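Beta-N-acetylhexosaminidase (Thermotoga neapolitana, PDB 5BZA) probably hydrolyses terminal non-reducing N-acetyl-D-hexosamine residues from N-acetyl-beta-D-hexosaminides, as a glycoside hydrolase of family 3. Local coordinates at residues K203-V211 with F238-M249; A329-M338 with S443-S454. All coordinates share one frame; numbering follows the deposited sequence.

Contact 1. Residues K203-V211 with F238-M249; sequences KTAVMTAHV and FKGLVLSDAMEM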
loop_
_atom_site.group_PDB
_atom_site.type_symbol
_atom_site.label_atom_id
_atom_site.label_comp_id
_atom_site.label_asym_id
_atom_site.label_seq_id
_atom_site.Cartn_x
_atom_site.Cartn_y
_atom_site.Cartn_z
ATOM N N LYS B 203 -11.788 -17.703 -15.234
ATOM C CA LYS B 203 -13.026 -17.563 -14.508
ATOM C C LYS B 203 -13.258 -16.083 -14.291
ATOM O O LYS B 203 -12.353 -15.371 -13.793
ATOM C CB LYS B 203 -12.984 -18.280 -13.165
ATOM C CG LYS B 203 -14.324 -18.252 -12.428
ATOM C CD LYS B 203 -14.330 -19.208 -11.255
ATOM C CE LYS B 203 -15.744 -19.702 -10.978
ATOM N NZ LYS B 203 -15.787 -21.158 -10.661
ATOM N N THR B 204 -14.464 -15.608 -14.592
ATOM C CA THR B 204 -14.748 -14.183 -14.420
ATOM C C THR B 204 -16.181 -13.965 -13.935
ATOM O O THR B 204 -17.036 -14.805 -14.143
ATOM C CB THR B 204 -14.527 -13.372 -15.764
ATOM O OG1 THR B 204 -14.735 -11.974 -15.525
ATOM C CG2 THR B 204 -15.524 -13.787 -16.874
ATOM N N ALA B 205 -16.450 -12.848 -13.256
ATOM C CA ALA B 205 -17.855 -12.440 -13.084
ATOM C C ALA B 205 -18.187 -11.363 -14.140
ATOM O O ALA B 205 -17.297 -10.770 -14.752
ATOM C CB ALA B 205 -18.143 -11.931 -11.640
ATOM N N VAL B 206 -19.472 -11.124 -14.359
ATOM C CA VAL B 206 -19.879 -10.058 -15.279
ATOM C C VAL B 206 -20.796 -9.087 -14.540
ATOM O O VAL B 206 -21.786 -9.508 -13.921
ATOM C CB VAL B 206 -20.632 -10.593 -16.517
ATOM C CG1 VAL B 206 -21.161 -9.412 -17.353
ATOM C CG2 VAL B 206 -19.734 -11.479 -17.333
ATOM N N MET B 207 -20.479 -7.797 -14.614
ATOM C CA MET B 207 -21.382 -6.770 -14.081
ATOM C C MET B 207 -22.217 -6.098 -15.201
ATOM O O MET B 207 -21.688 -5.754 -16.242
ATOM C CB MET B 207 -20.583 -5.714 -13.292
ATOM C CG MET B 207 -21.488 -4.806 -12.464
ATOM S SD MET B 207 -20.657 -3.410 -11.606
ATOM C CE MET B 207 -19.694 -4.284 -10.343
ATOM N N THR B 208 -23.511 -5.909 -14.978
ATOM C CA THR B 208 -24.417 -5.310 -15.998
ATOM C C THR B 208 -24.388 -3.808 -15.967
ATOM O O THR B 208 -23.994 -3.225 -14.957
ATOM C CB THR B 208 -25.879 -5.758 -15.821
ATOM O OG1 THR B 208 -26.378 -5.279 -14.565
ATOM C CG2 THR B 208 -25.967 -7.277 -15.869
ATOM N N ALA B 209 -24.718 -3.181 -17.092
ATOM C CA ALA B 209 -24.848 -1.740 -17.131
ATOM C C ALA B 209 -26.277 -1.295 -16.916
ATOM O O ALA B 209 -27.195 -1.816 -17.576
ATOM C CB ALA B 209 -24.332 -1.211 -18.441
ATOM N N HIS B 210 -26.468 -0.257 -16.101
ATOM C CA HIS B 210 -27.792 0.349 -15.929
ATOM C C HIS B 210 -27.997 1.307 -17.094
ATOM O O HIS B 210 -27.994 2.528 -16.908
ATOM C CB HIS B 210 -27.944 1.142 -14.622
ATOM C CG HIS B 210 -27.797 0.331 -13.366
ATOM N ND1 HIS B 210 -28.138 -0.991 -13.270
ATOM C CD2 HIS B 210 -27.325 0.698 -12.142
ATOM C CE1 HIS B 210 -27.891 -1.425 -12.036
ATOM N NE2 HIS B 210 -27.396 -0.416 -11.343
ATOM N N VAL B 211 -28.067 0.762 -18.302
ATOM C CA VAL B 211 -28.186 1.591 -19.476
ATOM C C VAL B 211 -29.247 0.978 -20.379
ATOM O O VAL B 211 -29.317 -0.250 -20.523
ATOM C CB VAL B 211 -26.838 1.726 -20.242
ATOM C CG1 VAL B 211 -27.061 2.316 -21.662
ATOM C CG2 VAL B 211 -25.809 2.513 -19.406
ATOM N N PHE B 238 -22.376 -17.485 -21.522
ATOM C CA PHE B 238 -21.768 -17.234 -20.225
ATOM C C PHE B 238 -22.638 -17.872 -19.152
ATOM O O PHE B 238 -23.797 -17.517 -18.998
ATOM C CB PHE B 238 -21.593 -15.727 -19.946
ATOM C CG PHE B 238 -20.968 -15.436 -18.590
ATOM C CD1 PHE B 238 -19.688 -15.851 -18.292
ATOM C CD2 PHE B 238 -21.684 -14.754 -17.607
ATOM C CE1 PHE B 238 -19.116 -15.605 -17.030
ATOM C CE2 PHE B 238 -21.136 -14.499 -16.344
ATOM C CZ PHE B 238 -19.837 -14.929 -16.055
ATOM N N LYS B 239 -22.080 -18.833 -18.424
ATOM C CA LYS B 239 -22.863 -19.542 -17.421
ATOM C C LYS B 239 -22.356 -19.163 -16.023
ATOM O O LYS B 239 -22.679 -19.824 -15.019
ATOM C CB LYS B 239 -22.806 -21.070 -17.653
ATOM C CG LYS B 239 -23.184 -21.520 -19.092
ATOM C CD LYS B 239 -24.478 -20.854 -19.559
ATOM C CE LYS B 239 -25.091 -21.534 -20.787
ATOM N NZ LYS B 239 -26.192 -20.701 -21.381
ATOM N N GLY B 240 -21.526 -18.125 -15.964
ATOM C CA GLY B 240 -20.937 -17.748 -14.701
ATOM C C GLY B 240 -21.796 -16.769 -13.927
ATOM O O GLY B 240 -22.997 -16.652 -14.145
ATOM N N LEU B 241 -21.144 -16.047 -13.019
ATOM C CA LEU B 241 -21.795 -15.148 -12.085
ATOM C C LEU B 241 -22.076 -13.785 -12.716
ATOM O O LEU B 241 -21.166 -13.137 -13.285
ATOM C CB LEU B 241 -20.906 -15.003 -10.827
ATOM C CG LEU B 241 -21.333 -14.044 -9.712
ATOM C CD1 LEU B 241 -22.680 -14.483 -9.071
ATOM C CD2 LEU B 241 -20.243 -13.937 -8.629
ATOM N N VAL B 242 -23.342 -13.365 -12.624
ATOM C CA VAL B 242 -23.785 -12.070 -13.131
ATOM C C VAL B 242 -24.281 -11.183 -12.004
ATOM O O VAL B 242 -25.184 -11.564 -11.252
ATOM C CB VAL B 242 -24.967 -12.213 -14.185
ATOM C CG1 VAL B 242 -25.636 -10.823 -14.506
ATOM C CG2 VAL B 242 -24.501 -12.911 -15.425
ATOM N N LEU B 243 -23.736 -9.974 -11.932
ATOM C CA LEU B 243 -24.099 -8.985 -10.917
ATOM C C LEU B 243 -24.741 -7.764 -11.486
ATOM O O LEU B 243 -24.333 -7.299 -12.536
ATOM C CB LEU B 243 -22.861 -8.479 -10.140
ATOM C CG LEU B 243 -22.226 -9.134 -8.940
ATOM C CD1 LEU B 243 -21.874 -10.568 -9.241
ATOM C CD2 LEU B 243 -20.964 -8.334 -8.708
ATOM N N SER B 244 -25.676 -7.175 -10.752
ATOM C CA SER B 244 -26.119 -5.845 -11.122
ATOM C C SER B 244 -25.034 -4.820 -10.843
ATOM O O SER B 244 -24.160 -5.016 -9.963
ATOM C CB SER B 244 -27.402 -5.488 -10.365
ATOM O OG SER B 244 -27.171 -5.118 -9.011
ATOM N N ASP B 245 -25.081 -3.699 -11.548
ATOM C CA ASP B 245 -24.427 -2.514 -10.986
ATOM C C ASP B 245 -25.290 -2.142 -9.757
ATOM O O ASP B 245 -26.336 -2.751 -9.543
ATOM C CB ASP B 245 -24.316 -1.361 -11.988
ATOM C CG ASP B 245 -23.165 -0.423 -11.656
ATOM O OD1 ASP B 245 -22.633 -0.541 -10.524
ATOM O OD2 ASP B 245 -22.807 0.458 -12.487
ATOM N N ALA B 246 -24.881 -1.178 -8.937
ATOM C CA ALA B 246 -25.599 -0.939 -7.655
ATOM C C ALA B 246 -27.046 -0.513 -7.896
ATOM O O ALA B 246 -27.306 0.478 -8.570
ATOM C CB ALA B 246 -24.881 0.105 -6.815
ATOM N N MET B 247 -27.992 -1.259 -7.324
ATOM C CA MET B 247 -29.427 -1.052 -7.640
ATOM C C MET B 247 -29.973 0.288 -7.190
ATOM O O MET B 247 -30.964 0.758 -7.732
ATOM C CB MET B 247 -30.276 -2.154 -7.004
ATOM C CG MET B 247 -30.202 -3.474 -7.699
ATOM S SD MET B 247 -30.828 -3.450 -9.403
ATOM C CE MET B 247 -30.778 -5.215 -9.710
ATOM N N GLU B 248 -29.346 0.888 -6.180
ATOM C CA GLU B 248 -29.833 2.136 -5.609
ATOM C C GLU B 248 -29.574 3.269 -6.586
ATOM O O GLU B 248 -30.162 4.326 -6.456
ATOM C CB GLU B 248 -29.148 2.455 -4.261
ATOM C CG GLU B 248 -29.441 1.439 -3.140
ATOM C CD GLU B 248 -28.350 0.388 -3.037
ATOM O OE1 GLU B 248 -27.709 0.119 -4.083
ATOM O OE2 GLU B 248 -28.112 -0.146 -1.914
ATOM N N MET B 249 -28.673 3.075 -7.537
ATOM C CA MET B 249 -28.393 4.143 -8.474
ATOM C C MET B 249 -29.681 4.655 -9.199
ATOM O O MET B 249 -30.616 3.901 -9.489
ATOM C CB MET B 249 -27.350 3.708 -9.486
ATOM C CG MET B 249 -25.914 3.923 -9.047
ATOM S SD MET B 249 -24.710 3.290 -10.258
ATOM C CE MET B 249 -24.959 1.603 -10.050
HETATM O O HOH W 1 -24.419 0.955 -14.770
#
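His210 reaches across to the turn after strand 241-243, where its NE2 donates to Ala246 O at 2.9 Å. The donor stands above that carbonyl's plane, while the backbone N of Met249 reaches the same oxygen from the opposite face, so two bonds grip it. Asp245 CB lies over one face of the imidazole, 3.6 Å from the ring centroid, a CH-pi contact, and Met249 CE meets the ring edge at CD2. With ND1 bonded to Thr222 OG1, the ring's rotation is fixed at both nitrogens. Asp245 has CG anti to its backbone N (chi1 -155°), which carries the carboxylate past the ring: OD2 accepts a hydrogen bond from a water that in turn accepts one from His210 N, and OD1 accepts from Ala246 N. Behind this site two parallel strands run in register, Val206 N to Leu241 O, Leu243 N to Val206 O and Thr208 N to Leu243 O. Farther back, Val206 CG2 sits 3.8 Å from the Phe238 ring centroid, over the face turned from Gly240 N; a branched valine and a flat phenylalanine suit this buried end. Asp245 binds cadmium together with His161; the water on His210 N and the Ala246 N bond probably help orient that carboxylate.

Contact 2. Residues A329-M338 with S443-S454; sequences AERAIECTRM and SVVITHSTKPIS. With CD (cadmium ion), chain M.
Met338 bends at chi2 (-71°) and pushes its CE into the hollow between Val445 CG2 and Val444 O; the methyl lies only 3.5 Å from CG2, a tight fit that a flexible thioether can make. Cys335 CB packs against the same valine methyl, beside the methionine, while its sulfur is tied to Cys466. At the far end the small Ala329 lets helix 323-331 come close: its CB nestles against CG1 and CG2 of Ile453, and Ile333 CD1 reaches Ser454 O at 3.4 Å. Between these ends the backbones pair antiparallel, Glu334 and Ile446 exchanging both N-H to O bonds. Thr336 extends the ladder, its N donating to Val444 O and its OG1 accepting from Val444 N at 2.9 Å, nearly straight at 173°. A valine here would probably leave Val444 N without its acceptor and the water shared with Arg337 O and Ser443 OG without one of its partners. On the face of Glu334 and Ile446, His448 presents its edge: ND1 donates to Ala332 O, at a doubtfully short distance, and NE2 binds cadmium at 2.7 Å, with Ile446 CG2 over one ring face. The pairing adds strand 334-335 as the antiparallel edge of an otherwise parallel sheet flanked by helices, in the C-terminal domain.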
loop_
_atom_site.group_PDB
_atom_site.type_symbol
_atom_site.label_atom_id
_atom_site.label_comp_id
_atom_site.label_asym_id
_atom_site.label_seq_id
_atom_site.Cartn_x
_atom_site.Cartn_y
_atom_site.Cartn_z
ATOM N N ALA B 329 -3.369 -6.856 17.522
ATOM C CA ALA B 329 -3.586 -5.629 18.271
ATOM C C ALA B 329 -4.510 -5.976 19.408
ATOM O O ALA B 329 -4.307 -5.541 20.559
ATOM C CB ALA B 329 -4.169 -4.527 17.386
ATOM N N GLU B 330 -5.472 -6.846 19.115
ATOM C CA GLU B 330 -6.472 -7.218 20.116
ATOM C C GLU B 330 -5.815 -7.989 21.283
ATOM O O GLU B 330 -6.143 -7.770 22.439
ATOM C CB GLU B 330 -7.619 -8.006 19.450
ATOM C CG GLU B 330 -8.660 -8.568 20.399
ATOM C CD GLU B 330 -10.018 -8.969 19.744
ATOM O OE1 GLU B 330 -10.340 -8.679 18.536
ATOM O OE2 GLU B 330 -10.792 -9.618 20.482
ATOM N N ARG B 331 -4.887 -8.883 20.982
ATOM C CA ARG B 331 -4.425 -9.813 21.997
ATOM C C ARG B 331 -3.293 -9.189 22.875
ATOM O O ARG B 331 -3.004 -9.651 23.967
ATOM C CB ARG B 331 -4.003 -11.102 21.277
ATOM C CG ARG B 331 -5.216 -11.965 20.986
ATOM C CD ARG B 331 -5.118 -12.817 19.749
ATOM N NE ARG B 331 -4.583 -14.138 19.974
ATOM C CZ ARG B 331 -5.110 -15.268 19.517
ATOM N NH1 ARG B 331 -6.211 -15.258 18.784
ATOM N NH2 ARG B 331 -4.519 -16.417 19.794
ATOM N N ALA B 332 -2.710 -8.080 22.421
ATOM C CA ALA B 332 -1.630 -7.453 23.164
ATOM C C ALA B 332 -2.129 -6.411 24.157
ATOM O O ALA B 332 -1.330 -5.671 24.769
ATOM C CB ALA B 332 -0.644 -6.823 22.217
ATOM N N ILE B 333 -3.432 -6.379 24.390
ATOM C CA ILE B 333 -3.941 -5.355 25.282
ATOM C C ILE B 333 -4.153 -5.904 26.685
ATOM O O ILE B 333 -4.673 -6.998 26.879
ATOM C CB ILE B 333 -5.241 -4.731 24.700
ATOM C CG1 ILE B 333 -4.815 -3.552 23.833
ATOM C CG2 ILE B 333 -6.207 -4.283 25.800
ATOM C CD1 ILE B 333 -5.717 -3.253 22.863
ATOM N N GLU B 334 -3.674 -5.148 27.662
ATOM C CA GLU B 334 -3.847 -5.514 29.057
ATOM C C GLU B 334 -4.569 -4.387 29.772
ATOM O O GLU B 334 -4.356 -3.201 29.456
ATOM C CB GLU B 334 -2.499 -5.791 29.719
ATOM C CG GLU B 334 -1.566 -6.655 28.904
ATOM C CD GLU B 334 -0.304 -7.018 29.694
ATOM O OE1 GLU B 334 -0.267 -6.712 30.917
ATOM O OE2 GLU B 334 0.648 -7.590 29.097
ATOM N N CYS B 335 -5.496 -4.750 30.651
ATOM C CA CYS B 335 -6.194 -3.744 31.442
ATOM C C CYS B 335 -6.454 -4.216 32.862
ATOM O O CYS B 335 -6.815 -5.379 33.070
ATOM C CB CYS B 335 -7.510 -3.352 30.795
ATOM S SG CYS B 335 -8.607 -4.729 30.646
ATOM N N THR B 336 -6.312 -3.291 33.816
ATOM C CA THR B 336 -6.881 -3.444 35.166
ATOM C C THR B 336 -8.424 -3.398 35.094
ATOM O O THR B 336 -9.002 -2.942 34.081
ATOM C CB THR B 336 -6.385 -2.318 36.115
ATOM O OG1 THR B 336 -6.802 -1.037 35.605
ATOM C CG2 THR B 336 -4.869 -2.329 36.217
ATOM N N ARG B 337 -9.105 -3.851 36.148
ATOM C CA ARG B 337 -10.576 -3.829 36.129
ATOM C C ARG B 337 -11.171 -2.396 36.174
ATOM O O ARG B 337 -10.764 -1.548 36.985
ATOM C CB ARG B 337 -11.151 -4.684 37.264
ATOM C CG ARG B 337 -12.656 -4.583 37.326
ATOM C CD ARG B 337 -13.186 -5.246 36.035
ATOM N NE ARG B 337 -14.570 -5.728 36.060
ATOM C CZ ARG B 337 -15.073 -6.545 35.136
ATOM N NH1 ARG B 337 -14.297 -6.975 34.145
ATOM N NH2 ARG B 337 -16.338 -6.948 35.204
ATOM N N MET B 338 -12.153 -2.158 35.305
ATOM C CA MET B 338 -12.768 -0.845 35.123
ATOM C C MET B 338 -14.237 -0.760 35.537
ATOM O O MET B 338 -15.007 -1.707 35.346
ATOM C CB MET B 338 -12.658 -0.445 33.662
ATOM C CG MET B 338 -11.248 -0.602 33.110
ATOM S SD MET B 338 -10.135 0.637 33.776
ATOM C CE MET B 338 -8.636 0.212 32.904
ATOM N N SER B 443 -6.282 3.089 37.455
ATOM C CA SER B 443 -6.870 2.433 36.286
ATOM C C SER B 443 -5.921 2.498 35.105
ATOM O O SER B 443 -5.602 3.574 34.575
ATOM C CB SER B 443 -8.203 3.070 35.944
ATOM O OG SER B 443 -9.172 2.602 36.852
ATOM N N VAL B 444 -5.470 1.335 34.673
ATOM C CA VAL B 444 -4.403 1.334 33.713
ATOM C C VAL B 444 -4.728 0.370 32.585
ATOM O O VAL B 444 -5.173 -0.768 32.827
ATOM C CB VAL B 444 -3.061 0.934 34.379
ATOM C CG1 VAL B 444 -1.961 0.844 33.333
ATOM C CG2 VAL B 444 -2.658 1.958 35.473
ATOM N N VAL B 445 -4.512 0.832 31.357
ATOM C CA VAL B 445 -4.626 0.003 30.149
ATOM C C VAL B 445 -3.268 0.007 29.427
ATOM O O VAL B 445 -2.682 1.084 29.220
ATOM C CB VAL B 445 -5.747 0.519 29.172
ATOM C CG1 VAL B 445 -5.646 -0.177 27.806
ATOM C CG2 VAL B 445 -7.121 0.288 29.753
ATOM N N ILE B 446 -2.739 -1.171 29.088
ATOM C CA ILE B 446 -1.471 -1.226 28.335
ATOM C C ILE B 446 -1.708 -1.751 26.908
ATOM O O ILE B 446 -2.324 -2.809 26.740
ATOM C CB ILE B 446 -0.395 -2.124 29.023
ATOM C CG1 ILE B 446 -0.255 -1.797 30.523
ATOM C CG2 ILE B 446 0.949 -1.961 28.310
ATOM C CD1 ILE B 446 0.638 -2.773 31.259
ATOM N N THR B 447 -1.227 -1.020 25.897
ATOM C CA THR B 447 -1.514 -1.378 24.501
ATOM C C THR B 447 -0.362 -2.050 23.776
ATOM O O THR B 447 -0.583 -2.780 22.821
ATOM C CB THR B 447 -1.944 -0.157 23.663
ATOM O OG1 THR B 447 -0.892 0.828 23.632
ATOM C CG2 THR B 447 -3.217 0.426 24.209
ATOM N N HIS B 448 0.856 -1.745 24.221
ATOM C CA HIS B 448 2.115 -2.171 23.611
ATOM C C HIS B 448 2.359 -1.550 22.236
ATOM O O HIS B 448 3.277 -1.970 21.518
ATOM C CB HIS B 448 2.211 -3.699 23.514
ATOM C CG HIS B 448 2.140 -4.392 24.840
ATOM N ND1 HIS B 448 0.998 -5.014 25.297
ATOM C CD2 HIS B 448 3.061 -4.516 25.831
ATOM C CE1 HIS B 448 1.228 -5.530 26.494
ATOM N NE2 HIS B 448 2.462 -5.228 26.843
ATOM N N SER B 449 1.594 -0.501 21.911
ATOM C CA SER B 449 1.712 0.140 20.610
ATOM C C SER B 449 1.009 1.504 20.540
ATOM O O SER B 449 -0.012 1.717 21.174
ATOM C CB SER B 449 1.131 -0.773 19.518
ATOM O OG SER B 449 1.248 -0.130 18.265
ATOM N N THR B 450 1.562 2.415 19.748
ATOM C CA THR B 450 0.918 3.690 19.507
ATOM C C THR B 450 -0.075 3.607 18.318
ATOM O O THR B 450 -0.713 4.593 17.972
ATOM C CB THR B 450 1.968 4.774 19.237
ATOM O OG1 THR B 450 2.814 4.339 18.161
ATOM C CG2 THR B 450 2.850 5.019 20.497
ATOM N N LYS B 451 -0.177 2.447 17.675
ATOM C CA LYS B 451 -0.973 2.337 16.443
ATOM C C LYS B 451 -2.478 2.485 16.624
ATOM O O LYS B 451 -3.063 1.995 17.616
ATOM C CB LYS B 451 -0.738 1.002 15.732
ATOM C CG LYS B 451 0.618 0.833 15.185
ATOM C CD LYS B 451 1.087 2.066 14.452
ATOM C CE LYS B 451 2.364 1.739 13.765
ATOM N NZ LYS B 451 3.104 2.917 13.267
ATOM N N PRO B 452 -3.119 3.157 15.643
ATOM C CA PRO B 452 -4.576 3.330 15.634
ATOM C C PRO B 452 -5.304 2.036 15.885
ATOM O O PRO B 452 -6.195 2.020 16.734
ATOM C CB PRO B 452 -4.864 3.860 14.216
ATOM C CG PRO B 452 -3.656 4.666 13.876
ATOM C CD PRO B 452 -2.458 3.941 14.580
ATOM N N ILE B 453 -4.915 0.950 15.230
ATOM C CA ILE B 453 -5.653 -0.272 15.443
ATOM C C ILE B 453 -5.570 -0.699 16.913
ATOM O O ILE B 453 -6.553 -1.217 17.453
ATOM C CB ILE B 453 -5.171 -1.437 14.521
ATOM C CG1 ILE B 453 -6.022 -2.688 14.774
ATOM C CG2 ILE B 453 -3.693 -1.782 14.753
ATOM C CD1 ILE B 453 -7.519 -2.483 14.564
ATOM N N SER B 454 -4.426 -0.436 17.567
ATOM C CA SER B 454 -4.226 -0.796 18.989
ATOM C C SER B 454 -5.056 0.043 19.974
ATOM O O SER B 454 -5.622 -0.462 20.945
ATOM C CB SER B 454 -2.743 -0.670 19.360
ATOM O OG SER B 454 -2.025 -1.774 18.891
HETATM CD CD CD M . 3.685 -6.059 29.123
HETATM O O HOH W 2 -2.243 -3.716 20.674
HETATM O O HOH W 3 -8.846 0.011 36.928
#

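From the N terminus, the chain first builds most of the parallel barrel sheet of the family 3 N-terminal domain. Contact 1 then closes a short loop: a beta-alpha-beta crossover through helix 225-235 sets strand 241-243 beside strand 205-208, neighbouring strands of the TIM-type barrel. The last barrel strand, 273-275, follows, and several helices lead to contact 2. There residues 329-338 wait for 443-454, about a hundred residues later, so this loop encloses most of the second sheet. The two loops neither nest nor cross but lie in series, on opposite sides of the chain's centre, their centres about 44 Å apart. One joins neighbours within the barrel, the other ties helix 323-331 and strand 334-335 to strand 443-446 and the start of helix 452-463.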